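Local coordinates for CCMAN5 (Cellulosimicrobium cellulans, PDB 2XSG), which probably hydrolyses alpha-mannosidic linkages as a calcium-containing family 92 glycoside hydrolase, and enables mannose-6-phosphate modification of yeast-produced lysosomal enzymes, at residues Q536-A547 against L583-Q593; N621-V632 against R653-N661. All blocks are in the same frame, centred on the assembly; numbering follows the deposited sequence.

Contact 1 of 2, residues Q536-A547 against L583-Q593; sequences QGTLWQYHWYDA and LHSNANEIDLQ. With CA (calcium ion), chain C.
Leu583 O is gripped twice: by Gln541 NE2 at 3.0 Å, with an N-H...O angle of 156°, and by a water that donates to it and also hydrogen-bonds Thr538 OG1. The acceptor lies close to the amide plane of Gln541, although the donor is tilted from the plane of the carbonyl. The extended Gln541 chain carries its amide past Ser585 CB, and CG lies over the Asp591 carboxylate, 3.6 Å from CG of that residue. The other end of the same amide, OE1, accepts from Thr538 N from above its plane, while Thr538 OG1 accepts from Gln541 N at 3.1 Å. These reciprocal bonds form a capping box at the start of helix 539-542, so one glutamine both closes the helix N-terminus and ties it to the 583-593 loop. On either side of Gln541 in sequence, aromatic rings take aliphatic groups on a face. Leu583 CD1 stands 3.5 Å from the centroid of the five-membered ring of Trp540, only 8° off its normal. Ile590 CG2, anti to the backbone N, sits over the Tyr542 ring toward its rim, 3.8 Å from the centroid, and CD1 of the isoleucine reaches the hydroxyl, which is hydrogen-bonded to Tyr535 O. Nearer the metal, Asn588 splits its amide between two tasks: ND2 donates to Gln536 O at 3.1 Å through a bent bond of 136°, and OD1 binds calcium at 2.4 Å. Glu589 OE1, Asp662 and a water held by Ala587 O also coordinate the ion. Away from the metal, another water donates to both Gln541 O and Ile590 O and accepts from Gln593 NE2, linking the buried backbones.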
loop_
_atom_site.group_PDB
_atom_site.type_symbol
_atom_site.label_atom_id
_atom_site.label_comp_id
_atom_site.label_asym_id
_atom_site.label_seq_id
_atom_site.Cartn_x
_atom_site.Cartn_y
_atom_site.Cartn_z
ATOM N N GLN A 536 -1.574 12.378 13.112
ATOM C CA GLN A 536 -2.449 12.336 11.943
ATOM C C GLN A 536 -3.912 11.998 12.269
ATOM O O GLN A 536 -4.595 11.334 11.479
ATOM C CB GLN A 536 -1.925 11.336 10.925
ATOM C CG GLN A 536 -0.810 11.810 10.005
ATOM C CD GLN A 536 -0.548 10.746 8.931
ATOM O OE1 GLN A 536 0.165 9.771 9.181
ATOM N NE2 GLN A 536 -1.153 10.918 7.734
ATOM N N GLY A 537 -4.396 12.475 13.418
ATOM C CA GLY A 537 -5.811 12.311 13.748
ATOM C C GLY A 537 -6.282 13.011 15.005
ATOM O O GLY A 537 -5.524 13.751 15.652
ATOM N N THR A 538 -7.547 12.751 15.349
ATOM C CA THR A 538 -8.225 13.401 16.460
ATOM C C THR A 538 -8.554 12.352 17.515
ATOM O O THR A 538 -8.528 11.143 17.227
ATOM C CB THR A 538 -9.570 14.022 16.017
ATOM O OG1 THR A 538 -10.511 12.975 15.776
ATOM C CG2 THR A 538 -9.421 14.877 14.764
ATOM N N LEU A 539 -8.896 12.809 18.713
ATOM C CA LEU A 539 -9.328 11.902 19.778
ATOM C C LEU A 539 -10.572 11.071 19.398
ATOM O O LEU A 539 -10.601 9.876 19.648
ATOM C CB LEU A 539 -9.507 12.644 21.108
ATOM C CG LEU A 539 -8.175 13.118 21.711
ATOM C CD1 LEU A 539 -8.376 14.277 22.648
ATOM C CD2 LEU A 539 -7.414 11.990 22.396
ATOM N N TRP A 540 -11.575 11.691 18.772
ATOM C CA TRP A 540 -12.744 10.942 18.273
ATOM C C TRP A 540 -12.345 9.801 17.333
ATOM O O TRP A 540 -12.966 8.734 17.351
ATOM C CB TRP A 540 -13.713 11.844 17.546
ATOM C CG TRP A 540 -14.709 12.545 18.415
ATOM C CD1 TRP A 540 -14.640 13.819 18.865
ATOM C CD2 TRP A 540 -15.944 12.006 18.913
ATOM N NE1 TRP A 540 -15.748 14.114 19.627
ATOM C CE2 TRP A 540 -16.564 13.017 19.666
ATOM C CE3 TRP A 540 -16.571 10.758 18.807
ATOM C CZ2 TRP A 540 -17.793 12.834 20.302
ATOM C CZ3 TRP A 540 -17.803 10.577 19.436
ATOM C CH2 TRP A 540 -18.393 11.616 20.181
ATOM N N GLN A 541 -11.321 10.034 16.513
ATOM C CA GLN A 541 -10.873 9.045 15.523
ATOM C C GLN A 541 -10.039 7.939 16.203
ATOM O O GLN A 541 -10.256 6.739 15.974
ATOM C CB GLN A 541 -10.102 9.747 14.395
ATOM C CG GLN A 541 -11.007 10.658 13.528
ATOM C CD GLN A 541 -10.249 11.731 12.749
ATOM O OE1 GLN A 541 -9.014 11.788 12.779
ATOM N NE2 GLN A 541 -10.993 12.591 12.030
ATOM N N TYR A 542 -9.103 8.352 17.051
ATOM C CA TYR A 542 -8.330 7.418 17.865
ATOM C C TYR A 542 -9.135 6.724 18.963
ATOM O O TYR A 542 -8.723 5.663 19.444
ATOM C CB TYR A 542 -7.130 8.123 18.487
ATOM C CG TYR A 542 -5.904 8.157 17.629
ATOM C CD1 TYR A 542 -5.707 9.161 16.674
ATOM C CD2 TYR A 542 -4.917 7.201 17.787
ATOM C CE1 TYR A 542 -4.546 9.190 15.890
ATOM C CE2 TYR A 542 -3.764 7.219 17.013
ATOM C CZ TYR A 542 -3.583 8.215 16.079
ATOM O OH TYR A 542 -2.423 8.184 15.346
ATOM N N HIS A 543 -10.267 7.298 19.372
ATOM C CA HIS A 543 -11.126 6.661 20.383
ATOM C C HIS A 543 -11.384 5.155 20.140
ATOM O O HIS A 543 -11.363 4.342 21.089
ATOM C CB HIS A 543 -12.461 7.399 20.557
ATOM C CG HIS A 543 -13.342 6.781 21.603
ATOM N ND1 HIS A 543 -14.488 6.084 21.295
ATOM C CD2 HIS A 543 -13.201 6.694 22.948
ATOM C CE1 HIS A 543 -15.036 5.618 22.405
ATOM N NE2 HIS A 543 -14.270 5.969 23.423
ATOM N N TRP A 544 -11.610 4.810 18.871
ATOM C CA TRP A 544 -12.023 3.476 18.435
ATOM C C TRP A 544 -10.831 2.541 18.168
ATOM O O TRP A 544 -11.023 1.424 17.688
ATOM C CB TRP A 544 -12.910 3.571 17.170
ATOM C CG TRP A 544 -13.993 4.615 17.276
ATOM C CD1 TRP A 544 -13.988 5.866 16.727
ATOM C CD2 TRP A 544 -15.238 4.492 17.987
ATOM N NE1 TRP A 544 -15.157 6.534 17.054
ATOM C CE2 TRP A 544 -15.933 5.716 17.833
ATOM C CE3 TRP A 544 -15.828 3.467 18.749
ATOM C CZ2 TRP A 544 -17.188 5.943 18.407
ATOM C CZ3 TRP A 544 -17.068 3.697 19.330
ATOM C CH2 TRP A 544 -17.730 4.932 19.160
ATOM N N TYR A 545 -9.612 2.991 18.481
ATOM C CA TYR A 545 -8.403 2.281 18.045
ATOM C C TYR A 545 -8.291 0.838 18.521
ATOM O O TYR A 545 -7.852 -0.052 17.762
ATOM C CB TYR A 545 -7.128 3.048 18.417
ATOM C CG TYR A 545 -5.914 2.634 17.613
ATOM C CD1 TYR A 545 -5.081 1.592 18.041
ATOM C CD2 TYR A 545 -5.587 3.288 16.425
ATOM C CE1 TYR A 545 -3.955 1.218 17.300
ATOM C CE2 TYR A 545 -4.456 2.920 15.678
ATOM C CZ TYR A 545 -3.659 1.886 16.115
ATOM O OH TYR A 545 -2.554 1.534 15.367
ATOM N N ASP A 546 -8.689 0.597 19.767
ATOM C CA ASP A 546 -8.480 -0.714 20.355
ATOM C C ASP A 546 -9.572 -1.674 19.903
ATOM O O ASP A 546 -10.441 -2.098 20.676
ATOM C CB ASP A 546 -8.283 -0.596 21.881
ATOM C CG ASP A 546 -6.940 0.029 22.229
ATOM O OD1 ASP A 546 -6.024 -0.040 21.370
ATOM O OD2 ASP A 546 -6.789 0.582 23.333
ATOM N N ALA A 547 -9.518 -1.975 18.600
ATOM C CA ALA A 547 -10.588 -2.664 17.902
ATOM C C ALA A 547 -10.729 -4.148 18.260
ATOM O O ALA A 547 -11.658 -4.813 17.783
ATOM C CB ALA A 547 -10.442 -2.482 16.381
ATOM N N LEU A 583 -17.112 13.714 12.064
ATOM C CA LEU A 583 -15.943 13.534 12.957
ATOM C C LEU A 583 -15.032 12.417 12.467
ATOM O O LEU A 583 -13.849 12.350 12.840
ATOM C CB LEU A 583 -16.395 13.257 14.401
ATOM C CG LEU A 583 -17.340 14.304 14.997
ATOM C CD1 LEU A 583 -17.572 14.030 16.466
ATOM C CD2 LEU A 583 -16.812 15.731 14.775
ATOM N N HIS A 584 -15.590 11.554 11.621
ATOM C CA HIS A 584 -14.826 10.513 10.949
ATOM C C HIS A 584 -13.957 11.124 9.848
ATOM O O HIS A 584 -14.370 12.090 9.193
ATOM C CB HIS A 584 -15.789 9.501 10.331
ATOM C CG HIS A 584 -15.119 8.468 9.484
ATOM N ND1 HIS A 584 -15.367 8.333 8.132
ATOM C CD2 HIS A 584 -14.228 7.505 9.800
ATOM C CE1 HIS A 584 -14.638 7.342 7.651
ATOM N NE2 HIS A 584 -13.940 6.822 8.643
ATOM N N SER A 585 -12.766 10.560 9.636
ATOM C CA SER A 585 -11.956 10.935 8.478
ATOM C C SER A 585 -11.900 9.804 7.467
ATOM O O SER A 585 -11.638 8.647 7.833
ATOM C CB SER A 585 -10.543 11.348 8.877
ATOM O OG SER A 585 -9.797 11.744 7.726
ATOM N N ASN A 586 -12.130 10.142 6.197
ATOM C CA ASN A 586 -11.937 9.193 5.084
ATOM C C ASN A 586 -10.526 9.219 4.477
ATOM O O ASN A 586 -10.165 8.344 3.692
ATOM C CB ASN A 586 -12.959 9.452 3.969
ATOM C CG ASN A 586 -14.389 9.417 4.469
ATOM O OD1 ASN A 586 -15.125 10.418 4.390
ATOM N ND2 ASN A 586 -14.779 8.294 5.014
ATOM N N ALA A 587 -9.727 10.211 4.858
ATOM C CA ALA A 587 -8.486 10.519 4.147
ATOM C C ALA A 587 -7.278 9.792 4.724
ATOM O O ALA A 587 -6.217 9.752 4.094
ATOM C CB ALA A 587 -8.246 12.040 4.133
ATOM N N ASN A 588 -7.449 9.225 5.916
ATOM C CA ASN A 588 -6.392 8.494 6.618
ATOM C C ASN A 588 -6.897 7.171 7.197
ATOM O O ASN A 588 -8.119 6.936 7.286
ATOM C CB ASN A 588 -5.830 9.352 7.749
ATOM C CG ASN A 588 -4.397 9.040 8.057
ATOM O OD1 ASN A 588 -3.654 8.570 7.197
ATOM N ND2 ASN A 588 -3.989 9.294 9.294
ATOM N N GLU A 589 -5.959 6.318 7.607
ATOM C CA GLU A 589 -6.266 4.958 8.061
ATOM C C GLU A 589 -6.605 4.829 9.552
ATOM O O GLU A 589 -6.991 3.744 9.998
ATOM C CB GLU A 589 -5.091 4.006 7.766
ATOM C CG GLU A 589 -4.807 3.756 6.287
ATOM C CD GLU A 589 -3.842 4.761 5.706
ATOM O OE1 GLU A 589 -3.491 5.717 6.402
ATOM O OE2 GLU A 589 -3.426 4.592 4.546
ATOM N N ILE A 590 -6.455 5.915 10.307
ATOM C CA ILE A 590 -6.637 5.880 11.752
ATOM C C ILE A 590 -8.000 5.285 12.127
ATOM O O ILE A 590 -8.084 4.351 12.929
ATOM C CB ILE A 590 -6.481 7.287 12.393
ATOM C CG1 ILE A 590 -5.044 7.834 12.229
ATOM C CG2 ILE A 590 -6.924 7.265 13.869
ATOM C CD1 ILE A 590 -3.922 6.832 12.476
ATOM N N ASP A 591 -9.071 5.830 11.551
ATOM C CA ASP A 591 -10.401 5.291 11.859
ATOM C C ASP A 591 -11.075 4.638 10.652
ATOM O O ASP A 591 -12.279 4.796 10.439
ATOM C CB ASP A 591 -11.281 6.313 12.603
ATOM C CG ASP A 591 -11.637 7.538 11.763
ATOM O OD1 ASP A 591 -10.806 8.039 10.979
ATOM O OD2 ASP A 591 -12.779 8.018 11.915
ATOM N N LEU A 592 -10.284 3.870 9.888
ATOM C CA LEU A 592 -10.776 3.142 8.708
ATOM C C LEU A 592 -11.971 2.251 9.020
ATOM O O LEU A 592 -12.865 2.070 8.175
ATOM C CB LEU A 592 -9.696 2.226 8.125
ATOM C CG LEU A 592 -8.726 2.625 7.014
ATOM C CD1 LEU A 592 -7.730 1.470 6.767
ATOM C CD2 LEU A 592 -9.455 3.007 5.725
ATOM N N GLN A 593 -11.941 1.654 10.210
ATOM C CA GLN A 593 -12.963 0.704 10.619
ATOM C C GLN A 593 -14.238 1.389 11.081
ATOM O O GLN A 593 -15.256 0.729 11.235
ATOM C CB GLN A 593 -12.428 -0.220 11.726
ATOM C CG GLN A 593 -12.438 0.352 13.135
ATOM C CD GLN A 593 -11.350 1.362 13.421
ATOM O OE1 GLN A 593 -10.774 1.983 12.514
ATOM N NE2 GLN A 593 -11.059 1.547 14.711
HETATM CA CA CA C . -2.200 7.825 5.482
HETATM O O HOH W 1 -12.876 13.965 14.885
HETATM O O HOH W 2 -9.445 4.077 15.443
HETATM O O HOH W 3 -3.850 8.259 3.726
#

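Contact 2 of 2, residues N621-V632 against R653-N661; sequences NRYIATGSSSAV and RGMLPTMDN
A type II beta turn, Leu656 to Met659, turns its two central residues, Pro657 and Thr658, against the loop that leaves strand 618-623. The turn is closed by Met659 N donating to Leu656 O at 3.0 Å, and Thr658 takes the left-handed backbone conformation (phi 73°) expected of its third position. The one hydrogen bond between the segments is made by its side chain: Ala625 N donates to Thr658 OG1 at 2.9 Å, nearly straight at 160°. With chi1 at 75°, OG1 lies between the backbone N and the carbonyl carbon, and the same rotation sends the methyl CG2 into the bend of the opposing loop. There it presses on Ser629 CB at 3.5 Å, tighter than usual for two carbons, and meets Thr626 CG2 at 3.9 Å. Ile624 CB lies against OG1. Pro657 is met from the far end of the loop, with Val632 CG1 3.6 Å from its ring CG and Ala631 CB lying against its CB. That end is held in its own turn: Ser629 OG accepts from Ala631 N at 3.0 Å, an ST turn within the type I turn Ser629-Val632. At the strand itself, Asn621 OD1 approaches Leu656 CD1 to 3.3 Å, a polar-to-methyl contact; the ND2 of Asn621 is hydrogen-bonded to Thr619 OG1. Strand 618-623 is the edge strand of a three-stranded antiparallel sheet, and 653-661 is in the loop leading from its central strand, 638-646, to helix 665-675. Proline is common at the second position of a type II turn, whereas the third is more often glycine than a branched residue such as Thr658.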
loop_
_atom_site.group_PDB
_atom_site.type_symbol
_atom_site.label_atom_id
_atom_site.label_comp_id
_atom_site.label_asym_id
_atom_site.label_seq_id
_atom_site.Cartn_x
_atom_site.Cartn_y
_atom_site.Cartn_z
ATOM N N ASN A 621 -16.718 15.623 3.781
ATOM C CA ASN A 621 -15.345 15.435 4.232
ATOM C C ASN A 621 -14.834 16.646 4.975
ATOM O O ASN A 621 -14.686 17.724 4.393
ATOM C CB ASN A 621 -14.435 15.082 3.062
ATOM C CG ASN A 621 -14.644 13.660 2.602
ATOM O OD1 ASN A 621 -13.996 12.742 3.102
ATOM N ND2 ASN A 621 -15.605 13.460 1.703
ATOM N N ARG A 622 -14.616 16.457 6.277
ATOM C CA ARG A 622 -14.093 17.500 7.147
ATOM C C ARG A 622 -12.569 17.453 7.237
ATOM O O ARG A 622 -11.905 18.496 7.304
ATOM C CB ARG A 622 -14.715 17.408 8.555
ATOM C CG ARG A 622 -14.089 18.385 9.568
ATOM C CD ARG A 622 -14.797 18.409 10.921
ATOM N NE ARG A 622 -14.056 19.245 11.881
ATOM C CZ ARG A 622 -14.387 19.429 13.160
ATOM N NH1 ARG A 622 -15.479 18.883 13.681
ATOM N NH2 ARG A 622 -13.622 20.194 13.922
ATOM N N TYR A 623 -12.007 16.248 7.222
ATOM C CA TYR A 623 -10.579 16.096 7.481
ATOM C C TYR A 623 -9.728 15.667 6.279
ATOM O O TYR A 623 -10.137 14.839 5.471
ATOM C CB TYR A 623 -10.365 15.116 8.635
ATOM C CG TYR A 623 -10.985 15.553 9.959
ATOM C CD1 TYR A 623 -12.244 15.093 10.344
ATOM C CD2 TYR A 623 -10.297 16.381 10.835
ATOM C CE1 TYR A 623 -12.808 15.464 11.563
ATOM C CE2 TYR A 623 -10.862 16.774 12.049
ATOM C CZ TYR A 623 -12.113 16.306 12.405
ATOM O OH TYR A 623 -12.678 16.673 13.608
ATOM N N ILE A 624 -8.534 16.258 6.191
ATOM C CA ILE A 624 -7.459 15.787 5.294
ATOM C C ILE A 624 -6.490 14.961 6.135
ATOM O O ILE A 624 -6.740 14.756 7.318
ATOM C CB ILE A 624 -6.739 16.966 4.540
ATOM C CG1 ILE A 624 -6.376 18.112 5.498
ATOM C CG2 ILE A 624 -7.625 17.480 3.385
ATOM C CD1 ILE A 624 -5.501 19.207 4.880
ATOM N N ALA A 625 -5.414 14.460 5.536
ATOM C CA ALA A 625 -4.534 13.510 6.209
ATOM C C ALA A 625 -3.330 14.168 6.864
ATOM O O ALA A 625 -2.531 13.495 7.501
ATOM C CB ALA A 625 -4.097 12.405 5.255
ATOM N N THR A 626 -3.208 15.484 6.699
ATOM C CA THR A 626 -2.077 16.242 7.224
ATOM C C THR A 626 -2.549 17.671 7.531
ATOM O O THR A 626 -3.693 18.020 7.237
ATOM C CB THR A 626 -0.857 16.213 6.259
ATOM O OG1 THR A 626 0.291 16.711 6.939
ATOM C CG2 THR A 626 -1.123 17.065 4.979
ATOM N N GLY A 627 -1.695 18.474 8.160
ATOM C CA GLY A 627 -2.065 19.822 8.600
ATOM C C GLY A 627 -2.736 20.675 7.528
ATOM O O GLY A 627 -3.802 21.253 7.747
ATOM N N SER A 628 -2.103 20.764 6.367
ATOM C CA SER A 628 -2.647 21.566 5.294
ATOM C C SER A 628 -2.163 21.074 3.926
ATOM O O SER A 628 -1.173 20.333 3.824
ATOM C CB SER A 628 -2.260 23.030 5.502
ATOM O OG SER A 628 -0.873 23.231 5.259
ATOM N N SER A 629 -2.844 21.525 2.875
ATOM C CA SER A 629 -2.523 21.131 1.503
ATOM C C SER A 629 -2.779 22.294 0.543
ATOM O O SER A 629 -3.826 22.952 0.611
ATOM C CB SER A 629 -3.371 19.912 1.105
ATOM O OG SER A 629 -3.451 19.733 -0.308
ATOM N N SER A 630 -1.825 22.541 -0.350
ATOM C CA SER A 630 -1.999 23.543 -1.409
ATOM C C SER A 630 -2.998 23.071 -2.462
ATOM O O SER A 630 -3.456 23.853 -3.278
ATOM C CB SER A 630 -0.659 23.824 -2.096
ATOM O OG SER A 630 -0.134 22.606 -2.610
ATOM N N ALA A 631 -3.338 21.788 -2.441
ATOM C CA ALA A 631 -4.237 21.227 -3.438
ATOM C C ALA A 631 -5.717 21.516 -3.176
ATOM O O ALA A 631 -6.544 21.310 -4.058
ATOM C CB ALA A 631 -4.002 19.741 -3.576
ATOM N N VAL A 632 -6.052 22.002 -1.981
ATOM C CA VAL A 632 -7.450 22.282 -1.622
ATOM C C VAL A 632 -7.437 23.239 -0.443
ATOM O O VAL A 632 -6.588 23.105 0.444
ATOM C CB VAL A 632 -8.226 20.962 -1.269
ATOM C CG1 VAL A 632 -7.768 20.379 0.090
ATOM C CG2 VAL A 632 -9.756 21.163 -1.318
ATOM N N ARG A 653 -6.959 12.175 -10.406
ATOM C CA ARG A 653 -7.180 12.638 -9.052
ATOM C C ARG A 653 -8.030 11.558 -8.368
ATOM O O ARG A 653 -9.253 11.693 -8.259
ATOM C CB ARG A 653 -7.893 14.003 -9.043
ATOM C CG ARG A 653 -7.149 15.138 -9.752
ATOM C CD ARG A 653 -7.886 16.486 -9.529
ATOM N NE ARG A 653 -7.047 17.619 -9.925
ATOM C CZ ARG A 653 -7.188 18.865 -9.466
ATOM N NH1 ARG A 653 -8.132 19.153 -8.582
ATOM N NH2 ARG A 653 -6.381 19.828 -9.895
ATOM N N GLY A 654 -7.378 10.473 -7.941
ATOM C CA GLY A 654 -8.069 9.230 -7.562
ATOM C C GLY A 654 -8.624 9.178 -6.148
ATOM O O GLY A 654 -9.698 8.599 -5.922
ATOM N N MET A 655 -7.895 9.771 -5.196
ATOM C CA MET A 655 -8.348 9.860 -3.821
ATOM C C MET A 655 -8.538 11.324 -3.474
ATOM O O MET A 655 -8.190 12.211 -4.259
ATOM C CB MET A 655 -7.287 9.285 -2.861
ATOM C CG MET A 655 -6.562 8.048 -3.335
ATOM S SD MET A 655 -7.619 6.637 -3.175
ATOM C CE MET A 655 -6.445 5.320 -3.470
ATOM N N LEU A 656 -9.018 11.569 -2.258
ATOM C CA LEU A 656 -9.027 12.916 -1.695
ATOM C C LEU A 656 -7.622 13.522 -1.756
ATOM O O LEU A 656 -6.634 12.781 -1.717
ATOM C CB LEU A 656 -9.487 12.867 -0.245
ATOM C CG LEU A 656 -10.949 12.443 -0.014
ATOM C CD1 LEU A 656 -11.183 12.236 1.461
ATOM C CD2 LEU A 656 -11.915 13.474 -0.582
ATOM N N PRO A 657 -7.527 14.861 -1.832
ATOM C CA PRO A 657 -6.198 15.455 -1.700
ATOM C C PRO A 657 -5.600 15.065 -0.325
ATOM O O PRO A 657 -6.336 15.024 0.659
ATOM C CB PRO A 657 -6.478 16.961 -1.767
ATOM C CG PRO A 657 -7.964 17.091 -1.386
ATOM C CD PRO A 657 -8.595 15.882 -1.948
ATOM N N THR A 658 -4.286 14.808 -0.297
ATOM C CA THR A 658 -3.513 14.293 0.860
ATOM C C THR A 658 -3.733 12.803 1.197
ATOM O O THR A 658 -3.022 12.236 2.044
ATOM C CB THR A 658 -3.757 15.056 2.186
ATOM O OG1 THR A 658 -5.038 14.675 2.706
ATOM C CG2 THR A 658 -3.646 16.574 2.038
ATOM N N MET A 659 -4.729 12.185 0.588
ATOM C CA MET A 659 -5.087 10.815 0.934
ATOM C C MET A 659 -4.183 9.813 0.212
ATOM O O MET A 659 -4.504 9.349 -0.868
ATOM C CB MET A 659 -6.561 10.572 0.607
ATOM C CG MET A 659 -7.060 9.139 0.838
ATOM S SD MET A 659 -8.820 9.093 0.470
ATOM C CE MET A 659 -9.136 7.337 0.587
ATOM N N ASP A 660 -3.024 9.520 0.798
ATOM C CA ASP A 660 -2.069 8.602 0.179
ATOM C C ASP A 660 -2.643 7.202 0.254
ATOM O O ASP A 660 -3.320 6.873 1.218
ATOM C CB ASP A 660 -0.731 8.660 0.918
ATOM C CG ASP A 660 -0.043 9.999 0.765
ATOM O OD1 ASP A 660 -0.272 10.662 -0.271
ATOM O OD2 ASP A 660 0.709 10.404 1.686
ATOM N N ASN A 661 -2.415 6.396 -0.778
ATOM C CA ASN A 661 -2.901 5.015 -0.788
ATOM C C ASN A 661 -2.204 4.186 0.320
ATOM O O ASN A 661 -2.812 3.270 0.903
ATOM C CB ASN A 661 -2.657 4.382 -2.168
ATOM C CG ASN A 661 -3.630 3.248 -2.493
ATOM O OD1 ASN A 661 -4.190 2.592 -1.595
ATOM N ND2 ASN A 661 -3.832 3.004 -3.795
#

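In the fold
Contact 1 closes before contact 2 opens along the chain, yet their centres lie about 15 Å apart and they touch directly. Gln536 NE2 is 2.9 Å from Ala625 O, a probable hydrogen bond, so Ala625 links to Thr658 through its N and to contact 1 through its O. Ala587 O also packs on Met659 CG at 3.4 Å. Both contacts border the calcium ion: contact 1 supplies Asn588 and Glu589, the side chain of Ala625 lies about 5 Å away, and ligand Asp662 directly follows 653-661. A bound bis-tris propane molecule lies about 5 Å from the Gln536 side chain and about 7 Å from that of Thr626, consistent with a shared pocket.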